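Local coordinates for protein lysyl oxidase (Pichia pastoris, PDB 1W7C) that is a copper- and topaquinone-containing amine oxidase that probably converts primary amines, lysine side chains among them, to aldehydes, at residues E114-S117 and F118-T121; Y356-I359 and S360-V363; E611-S614 and S615-L618. One frame throughout, in Å; residues are numbered along the deposited sequence.

Interaction 1. Residues E114-S117 and F118-T121. With NAG (2-acetamido-2-deoxy-beta-D-glucopyranose), chain B; NAG (2-acetamido-2-deoxy-beta-D-glucopyranose), chain C.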
loop_
_atom_site.group_PDB
_atom_site.type_symbol
_atom_site.label_atom_id
_atom_site.label_comp_id
_atom_site.label_asym_id
_atom_site.label_seq_id
_atom_site.Cartn_x
_atom_site.Cartn_y
_atom_site.Cartn_z
ATOM N N GLU A 114 -4.875 -46.588 -2.034
ATOM C CA GLU A 114 -6.285 -46.422 -2.350
ATOM C C GLU A 114 -6.481 -45.244 -3.287
ATOM O O GLU A 114 -5.748 -44.270 -3.198
ATOM C CB GLU A 114 -7.091 -46.132 -1.080
ATOM C CG GLU A 114 -6.939 -47.149 0.047
ATOM C CD GLU A 114 -7.541 -46.652 1.351
ATOM O OE1 GLU A 114 -8.073 -45.512 1.376
ATOM O OE2 GLU A 114 -7.477 -47.396 2.352
ATOM N N PRO A 115 -7.503 -45.283 -4.139
ATOM C CA PRO A 115 -7.896 -44.082 -4.874
ATOM C C PRO A 115 -8.150 -42.912 -3.913
ATOM O O PRO A 115 -8.709 -43.081 -2.838
ATOM C CB PRO A 115 -9.175 -44.508 -5.607
ATOM C CG PRO A 115 -9.127 -45.977 -5.675
ATOM C CD PRO A 115 -8.384 -46.422 -4.454
ATOM N N LEU A 116 -7.717 -41.733 -4.326
ATOM C CA LEU A 116 -7.784 -40.521 -3.514
ATOM C C LEU A 116 -8.538 -39.442 -4.257
ATOM O O LEU A 116 -8.134 -39.036 -5.360
ATOM C CB LEU A 116 -6.373 -40.047 -3.206
ATOM C CG LEU A 116 -6.217 -38.775 -2.410
ATOM C CD1 LEU A 116 -6.921 -38.848 -1.064
ATOM C CD2 LEU A 116 -4.732 -38.510 -2.210
ATOM N N SER A 117 -9.645 -38.987 -3.666
ATOM C CA SER A 117 -10.499 -38.016 -4.314
ATOM C C SER A 117 -11.296 -37.105 -3.389
ATOM O O SER A 117 -12.059 -36.275 -3.887
ATOM C CB SER A 117 -11.494 -38.720 -5.235
ATOM O OG SER A 117 -12.390 -39.512 -4.481
ATOM N N PHE A 118 -11.099 -37.196 -2.071
ATOM C CA PHE A 118 -12.033 -36.519 -1.176
ATOM C C PHE A 118 -12.036 -34.989 -1.366
ATOM O O PHE A 118 -13.036 -34.340 -1.090
ATOM C CB PHE A 118 -11.843 -36.928 0.293
ATOM C CG PHE A 118 -10.568 -36.422 0.956
ATOM C CD1 PHE A 118 -10.527 -35.129 1.446
ATOM C CD2 PHE A 118 -9.455 -37.243 1.147
ATOM C CE1 PHE A 118 -9.398 -34.643 2.084
ATOM C CE2 PHE A 118 -8.310 -36.750 1.771
ATOM C CZ PHE A 118 -8.291 -35.454 2.249
ATOM N N TYR A 119 -10.893 -34.419 -1.731
ATOM C CA TYR A 119 -10.744 -32.968 -1.911
ATOM C C TYR A 119 -11.090 -32.508 -3.332
ATOM O O TYR A 119 -11.018 -31.320 -3.618
ATOM C CB TYR A 119 -9.323 -32.491 -1.521
ATOM C CG TYR A 119 -8.248 -33.309 -2.172
ATOM C CD1 TYR A 119 -7.988 -33.214 -3.545
ATOM C CD2 TYR A 119 -7.537 -34.235 -1.431
ATOM C CE1 TYR A 119 -7.032 -34.016 -4.157
ATOM C CE2 TYR A 119 -6.626 -35.052 -2.016
ATOM C CZ TYR A 119 -6.355 -34.946 -3.387
ATOM O OH TYR A 119 -5.369 -35.755 -3.964
ATOM N N ASN A 120 -11.421 -33.451 -4.222
ATOM C CA ASN A 120 -11.867 -33.128 -5.563
ATOM C C ASN A 120 -13.362 -33.008 -5.573
ATOM O O ASN A 120 -14.070 -33.980 -5.285
ATOM C CB ASN A 120 -11.413 -34.191 -6.550
ATOM C CG ASN A 120 -9.911 -34.166 -6.765
ATOM O OD1 ASN A 120 -9.277 -33.119 -6.620
ATOM N ND2 ASN A 120 -9.326 -35.334 -7.106
ATOM N N THR A 121 -13.874 -31.822 -5.892
ATOM C CA THR A 121 -15.294 -31.607 -5.903
ATOM C C THR A 121 -16.010 -32.454 -6.942
ATOM O O THR A 121 -17.193 -32.743 -6.794
ATOM C CB THR A 121 -15.661 -30.135 -6.143
ATOM O OG1 THR A 121 -15.164 -29.712 -7.411
ATOM C CG2 THR A 121 -15.084 -29.206 -5.095
HETATM C C1 NAG B . -10.034 -36.387 6.007
HETATM C C2 NAG B . -9.918 -37.923 6.160
HETATM C C3 NAG B . -10.540 -38.720 5.001
HETATM C C4 NAG B . -11.907 -38.151 4.629
HETATM C C5 NAG B . -11.796 -36.631 4.528
HETATM C C6 NAG B . -13.083 -35.954 4.141
HETATM C C7 NAG B . -8.049 -38.900 7.383
HETATM C C8 NAG B . -6.575 -39.167 7.448
HETATM N N2 NAG B . -8.501 -38.267 6.306
HETATM O O3 NAG B . -10.633 -40.089 5.364
HETATM O O4 NAG B . -12.344 -38.581 3.345
HETATM O O5 NAG B . -11.375 -36.048 5.740
HETATM O O6 NAG B . -13.974 -36.134 5.207
HETATM O O7 NAG B . -8.776 -39.274 8.306
HETATM C C1 NAG C . -12.881 -39.903 3.290
HETATM C C2 NAG C . -13.980 -39.880 2.248
HETATM C C3 NAG C . -14.587 -41.265 2.113
HETATM C C4 NAG C . -13.489 -42.301 1.911
HETATM C C5 NAG C . -12.344 -42.177 2.911
HETATM C C6 NAG C . -11.207 -43.095 2.464
HETATM C C7 NAG C . -15.467 -37.987 1.866
HETATM C C8 NAG C . -16.600 -37.153 2.400
HETATM N N2 NAG C . -15.025 -38.958 2.656
HETATM O O3 NAG C . -15.498 -41.310 1.025
HETATM O O4 NAG C . -14.060 -43.585 2.020
HETATM O O5 NAG C . -11.879 -40.842 2.954
HETATM O O6 NAG C . -10.150 -43.097 3.397
HETATM O O7 NAG C . -15.018 -37.781 0.738
#
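Leu116 folds its side chain back beside its own carbonyl carbon (chi1 178°), and Phe118 holds CG between its backbone N and carbonyl carbon (chi1 70°), which leaves the two side chains next to each other and pointing the same way. Leu116 CD1 approaches the phenyl ring obliquely, 3.7 Å from Phe118 CD2. The rest of the leucine crosses Tyr119 at about a right angle: CG lies 3.8 Å from Tyr119 CE2, and CD2 comes within 3.3 Å of Tyr119 OH. That hydroxyl finds its polar partner in Glu99, so the methyl merely packs against it. Phe118 is held between two groups. Over one face Tyr119 CD2 stands 3.9 Å above the ring plane at its centre; over the opposite face lies C5 of the chain B sugar, displaced toward the rim, consistent with CH-pi packing of the sugar on the ring. O7 of the chain C sugar approaches Phe118 CB to 3.3 Å. With an alanine in place of Phe118, the chain B sugar would probably lose its aromatic support and a gap open beside Leu116 and Tyr119. In the backbone, Ser117 to Asn120 form a type I beta turn, closed by Asn120 N donating to Ser117 O at 2.9 Å (152°). Asn120 ND2 turns to Lys124 O and the carboxylate of Glu99. The turn directly follows strand 112-115, paired antiparallel with strand 96-103, and leads toward strand 126-128, which pairs with strand 96-103 as well.

Interaction 2. Residues Y356-I359 and S360-V363; sequences YSDI and SYGV. With IMD (imidazole), chain P.
The rings of Tyr356 and Tyr361 meet obliquely, their planes at 78° and their centroids 5.9 Å apart, and both turn a face to the same imidazole. Imidazole C4 lies 3.5 Å above the plane of the Tyr356 ring, over its centre, and more loosely over the rim of the Tyr361 ring. Where the tyrosines meet directly, Tyr361 OH is 3.7 Å from Tyr356 CD2. Tyr361 carries CG beside its backbone N (chi1 -67°), which brings CD1 back to within 3.4 Å of Ser357 O. Asp358 anchors one end of the imidazole: N3 donates to OD1 at 2.9 Å in a nearly straight bond (173°), while Asn437 OD1 also bonds the ring. In the backbone next to Tyr361, Ser360 OG donates to Ser357 O at 2.7 Å, in the carbonyl plane. Ser357 is the N-cap of helix 358-361, its OG weakly accepting from Ser360 N and bonded to Glu339 too. One helical turn on, Gly362 N donates to Asp358 O at 2.9 Å, just where the chain leaves the helix with positive phi. This short capped helix belongs to the copper amine oxidase active site: Asp358 is the predicted proton acceptor, and the imidazole, probably from the crystallisation liquor, is hydrogen-bonded to it.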
loop_
_atom_site.group_PDB
_atom_site.type_symbol
_atom_site.label_atom_id
_atom_site.label_comp_id
_atom_site.label_asym_id
_atom_site.label_seq_id
_atom_site.Cartn_x
_atom_site.Cartn_y
_atom_site.Cartn_z
ATOM N N TYR A 356 -2.917 -19.042 -17.963
ATOM C CA TYR A 356 -2.057 -19.894 -17.158
ATOM C C TYR A 356 -2.627 -20.166 -15.778
ATOM O O TYR A 356 -3.121 -19.244 -15.106
ATOM C CB TYR A 356 -0.641 -19.297 -16.966
ATOM C CG TYR A 356 0.151 -19.115 -18.233
ATOM C CD1 TYR A 356 0.653 -17.871 -18.589
ATOM C CD2 TYR A 356 0.359 -20.175 -19.094
ATOM C CE1 TYR A 356 1.338 -17.683 -19.763
ATOM C CE2 TYR A 356 1.086 -20.007 -20.266
ATOM C CZ TYR A 356 1.545 -18.762 -20.615
ATOM O OH TYR A 356 2.184 -18.617 -21.829
ATOM N N SER A 357 -2.449 -21.414 -15.342
ATOM C CA SER A 357 -2.506 -21.815 -13.945
ATOM C C SER A 357 -1.093 -22.071 -13.475
ATOM O O SER A 357 -0.459 -23.046 -13.861
ATOM C CB SER A 357 -3.283 -23.113 -13.828
ATOM O OG SER A 357 -3.015 -23.774 -12.579
ATOM N N ASP A 358 -0.549 -21.199 -12.637
ATOM C CA ASP A 358 0.841 -21.331 -12.266
ATOM C C ASP A 358 1.101 -22.509 -11.337
ATOM O O ASP A 358 2.202 -23.062 -11.353
ATOM C CB ASP A 358 1.377 -20.016 -11.718
ATOM C CG ASP A 358 1.774 -19.061 -12.802
ATOM O OD1 ASP A 358 1.947 -19.482 -13.968
ATOM O OD2 ASP A 358 1.900 -17.864 -12.582
ATOM N N ILE A 359 0.074 -22.979 -10.619
ATOM C CA ILE A 359 0.310 -24.187 -9.816
ATOM C C ILE A 359 0.384 -25.456 -10.680
ATOM O O ILE A 359 0.956 -26.431 -10.246
ATOM C CB ILE A 359 -0.719 -24.368 -8.651
ATOM C CG1 ILE A 359 -2.117 -24.780 -9.128
ATOM C CG2 ILE A 359 -0.698 -23.150 -7.743
ATOM C CD1 ILE A 359 -3.034 -25.137 -7.975
ATOM N N SER A 360 -0.208 -25.436 -11.885
ATOM C CA SER A 360 0.008 -26.556 -12.795
ATOM C C SER A 360 1.487 -26.689 -13.164
ATOM O O SER A 360 1.999 -27.796 -13.219
ATOM C CB SER A 360 -0.861 -26.473 -14.041
ATOM O OG SER A 360 -0.442 -25.507 -14.984
ATOM N N TYR A 361 2.164 -25.582 -13.407
ATOM C CA TYR A 361 3.597 -25.575 -13.694
ATOM C C TYR A 361 4.404 -25.846 -12.428
ATOM O O TYR A 361 5.466 -26.436 -12.491
ATOM C CB TYR A 361 4.019 -24.242 -14.318
ATOM C CG TYR A 361 3.420 -24.046 -15.675
ATOM C CD1 TYR A 361 2.251 -23.337 -15.858
ATOM C CD2 TYR A 361 4.001 -24.638 -16.778
ATOM C CE1 TYR A 361 1.686 -23.205 -17.117
ATOM C CE2 TYR A 361 3.457 -24.510 -18.039
ATOM C CZ TYR A 361 2.295 -23.795 -18.211
ATOM O OH TYR A 361 1.691 -23.654 -19.430
ATOM N N GLY A 362 3.912 -25.360 -11.301
ATOM C CA GLY A 362 4.550 -25.465 -10.007
ATOM C C GLY A 362 5.107 -24.112 -9.595
ATOM O O GLY A 362 5.886 -23.509 -10.326
ATOM N N VAL A 363 4.730 -23.653 -8.403
ATOM C CA VAL A 363 5.280 -22.440 -7.808
ATOM C C VAL A 363 6.452 -22.788 -6.869
ATOM O O VAL A 363 7.352 -21.967 -6.652
ATOM C CB VAL A 363 4.147 -21.687 -7.026
ATOM C CG1 VAL A 363 4.648 -20.459 -6.315
ATOM C CG2 VAL A 363 2.987 -21.313 -7.960
HETATM N N1 IMD P . 4.878 -18.119 -17.796
HETATM C C2 IMD P . 4.280 -17.995 -16.580
HETATM N N3 IMD P . 3.533 -19.123 -16.401
HETATM C C4 IMD P . 3.676 -19.930 -17.470
HETATM C C5 IMD P . 4.516 -19.292 -18.360
#

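Interaction 3. Residues E611-S614 and S615-L618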
loop_
_atom_site.group_PDB
_atom_site.type_symbol
_atom_site.label_atom_id
_atom_site.label_comp_id
_atom_site.label_asym_id
_atom_site.label_seq_id
_atom_site.Cartn_x
_atom_site.Cartn_y
_atom_site.Cartn_z
ATOM N N GLU A 611 -12.820 -29.473 1.264
ATOM C CA GLU A 611 -12.616 -28.211 0.556
ATOM C C GLU A 611 -11.255 -27.670 0.997
ATOM O O GLU A 611 -11.102 -26.581 1.549
ATOM C CB GLU A 611 -13.793 -27.282 0.750
ATOM C CG GLU A 611 -15.080 -27.936 0.241
ATOM C CD GLU A 611 -16.320 -27.100 0.364
ATOM O OE1 GLU A 611 -16.279 -25.979 0.925
ATOM O OE2 GLU A 611 -17.384 -27.573 -0.105
ATOM N N LEU A 612 -10.256 -28.508 0.730
ATOM C CA LEU A 612 -8.885 -28.305 1.062
ATOM C C LEU A 612 -8.290 -27.146 0.300
ATOM O O LEU A 612 -7.515 -26.356 0.855
ATOM C CB LEU A 612 -8.138 -29.595 0.716
ATOM C CG LEU A 612 -6.615 -29.523 0.794
ATOM C CD1 LEU A 612 -6.171 -29.255 2.207
ATOM C CD2 LEU A 612 -6.028 -30.819 0.249
ATOM N N ARG A 613 -8.662 -27.057 -0.970
ATOM C CA ARG A 613 -7.927 -26.205 -1.915
ATOM C C ARG A 613 -8.865 -25.706 -3.018
ATOM O O ARG A 613 -9.769 -26.415 -3.441
ATOM C CB ARG A 613 -6.749 -26.978 -2.522
ATOM C CG ARG A 613 -7.134 -28.294 -3.213
ATOM C CD ARG A 613 -5.899 -29.156 -3.522
ATOM N NE ARG A 613 -4.942 -28.401 -4.313
ATOM C CZ ARG A 613 -3.666 -28.643 -4.407
ATOM N NH1 ARG A 613 -3.177 -29.726 -3.824
ATOM N NH2 ARG A 613 -2.900 -27.826 -5.099
ATOM N N SER A 614 -8.626 -24.465 -3.467
ATOM C CA SER A 614 -9.502 -23.817 -4.424
ATOM C C SER A 614 -9.160 -24.112 -5.890
ATOM O O SER A 614 -9.940 -23.753 -6.760
ATOM C CB SER A 614 -9.494 -22.330 -4.182
ATOM O OG SER A 614 -8.166 -21.864 -4.227
ATOM N N SER A 615 -7.966 -24.650 -6.141
ATOM C CA SER A 615 -7.532 -25.119 -7.445
ATOM C C SER A 615 -6.648 -26.311 -7.226
ATOM O O SER A 615 -6.355 -26.655 -6.062
ATOM C CB SER A 615 -6.767 -24.018 -8.190
ATOM O OG SER A 615 -6.523 -24.401 -9.538
ATOM N N THR A 616 -6.236 -26.958 -8.304
ATOM C CA THR A 616 -5.268 -28.064 -8.251
ATOM C C THR A 616 -4.321 -27.935 -9.410
ATOM O O THR A 616 -4.625 -27.243 -10.381
ATOM C CB THR A 616 -5.983 -29.456 -8.345
ATOM O OG1 THR A 616 -6.380 -29.711 -9.688
ATOM C CG2 THR A 616 -7.184 -29.564 -7.442
ATOM N N ALA A 617 -3.226 -28.669 -9.369
ATOM C CA ALA A 617 -2.280 -28.719 -10.476
ATOM C C ALA A 617 -2.888 -29.411 -11.706
ATOM O O ALA A 617 -2.320 -29.338 -12.773
ATOM C CB ALA A 617 -1.005 -29.458 -10.068
ATOM N N LEU A 618 -4.007 -30.100 -11.484
ATOM C CA LEU A 618 -4.703 -30.881 -12.472
ATOM C C LEU A 618 -5.905 -30.144 -13.060
ATOM O O LEU A 618 -6.606 -30.693 -13.911
ATOM C CB LEU A 618 -5.130 -32.226 -11.845
ATOM C CG LEU A 618 -3.966 -33.084 -11.327
ATOM C CD1 LEU A 618 -4.503 -34.373 -10.723
ATOM C CD2 LEU A 618 -2.952 -33.354 -12.461
#
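Arg613, Ser615 and Thr616 have extended backbones, whereas Ser614 between the first two has near-helical angles; this single bend turns the carbonyl of Ser615 toward the side chain of Arg613. The arginine points at the following residues: with CG between its backbone N and carbonyl carbon (chi1 56°), CG comes to 3.4 Å from Ser615 O, and a bend at chi3 carries NE back to the same oxygen. NE then donates to Ser615 O at 2.8 Å (159°). The donor lies in the carbonyl plane, and the oxygen sits near the edge of the guanidinium, slightly tilted from its plane. Thr616 comes over one face of the guanidinium, crossing the arginine at about a right angle, its CG2 4.0 Å from Arg613 NE. Thr616 also makes an ST turn: its OG1 accepts from Leu618 N at 3.0 Å (136°), and the same oxygen is hydrogen-bonded to Asn619 OD1. All of this lies in the loop that joins strands 602-606 and 642-654 of the enzyme domain. NH2 of Arg613 forms a salt bridge with Asp316, so two different groups hold the guanidinium, a carbonyl at NE and a carboxylate at its end. The hydroxyls of the neighbouring serines have other partners: Ser614 OG bonds Asn493, and Ser615 OG bonds Glu339. Ser615 N, by contrast, is buried and has no hydrogen-bond partner.

Overall arrangement
Interaction 3 lies between the other two and touches both. Its centre is about 11 Å from that of interaction 1, with Tyr119 CB 3.8 Å from Leu612 CB, and about 12 Å from that of interaction 2, where Ile359 CD1 packs 3.4 Å from Thr616 C. Interactions 1 and 2 do not meet; their nearest atoms are about 10 Å apart. Glu339 ties 356-363 to 611-618, since its OE2 bonds both Ser357 OG and Ser615 OG. The series thus runs from the glycan contact at Phe118 to the catalytic centre, where the Asp358 side chain is about 6 Å from that of the copper ligand His490. The side chain of Ser614 is about 5 Å from that of Phe633, a calcium-site residue.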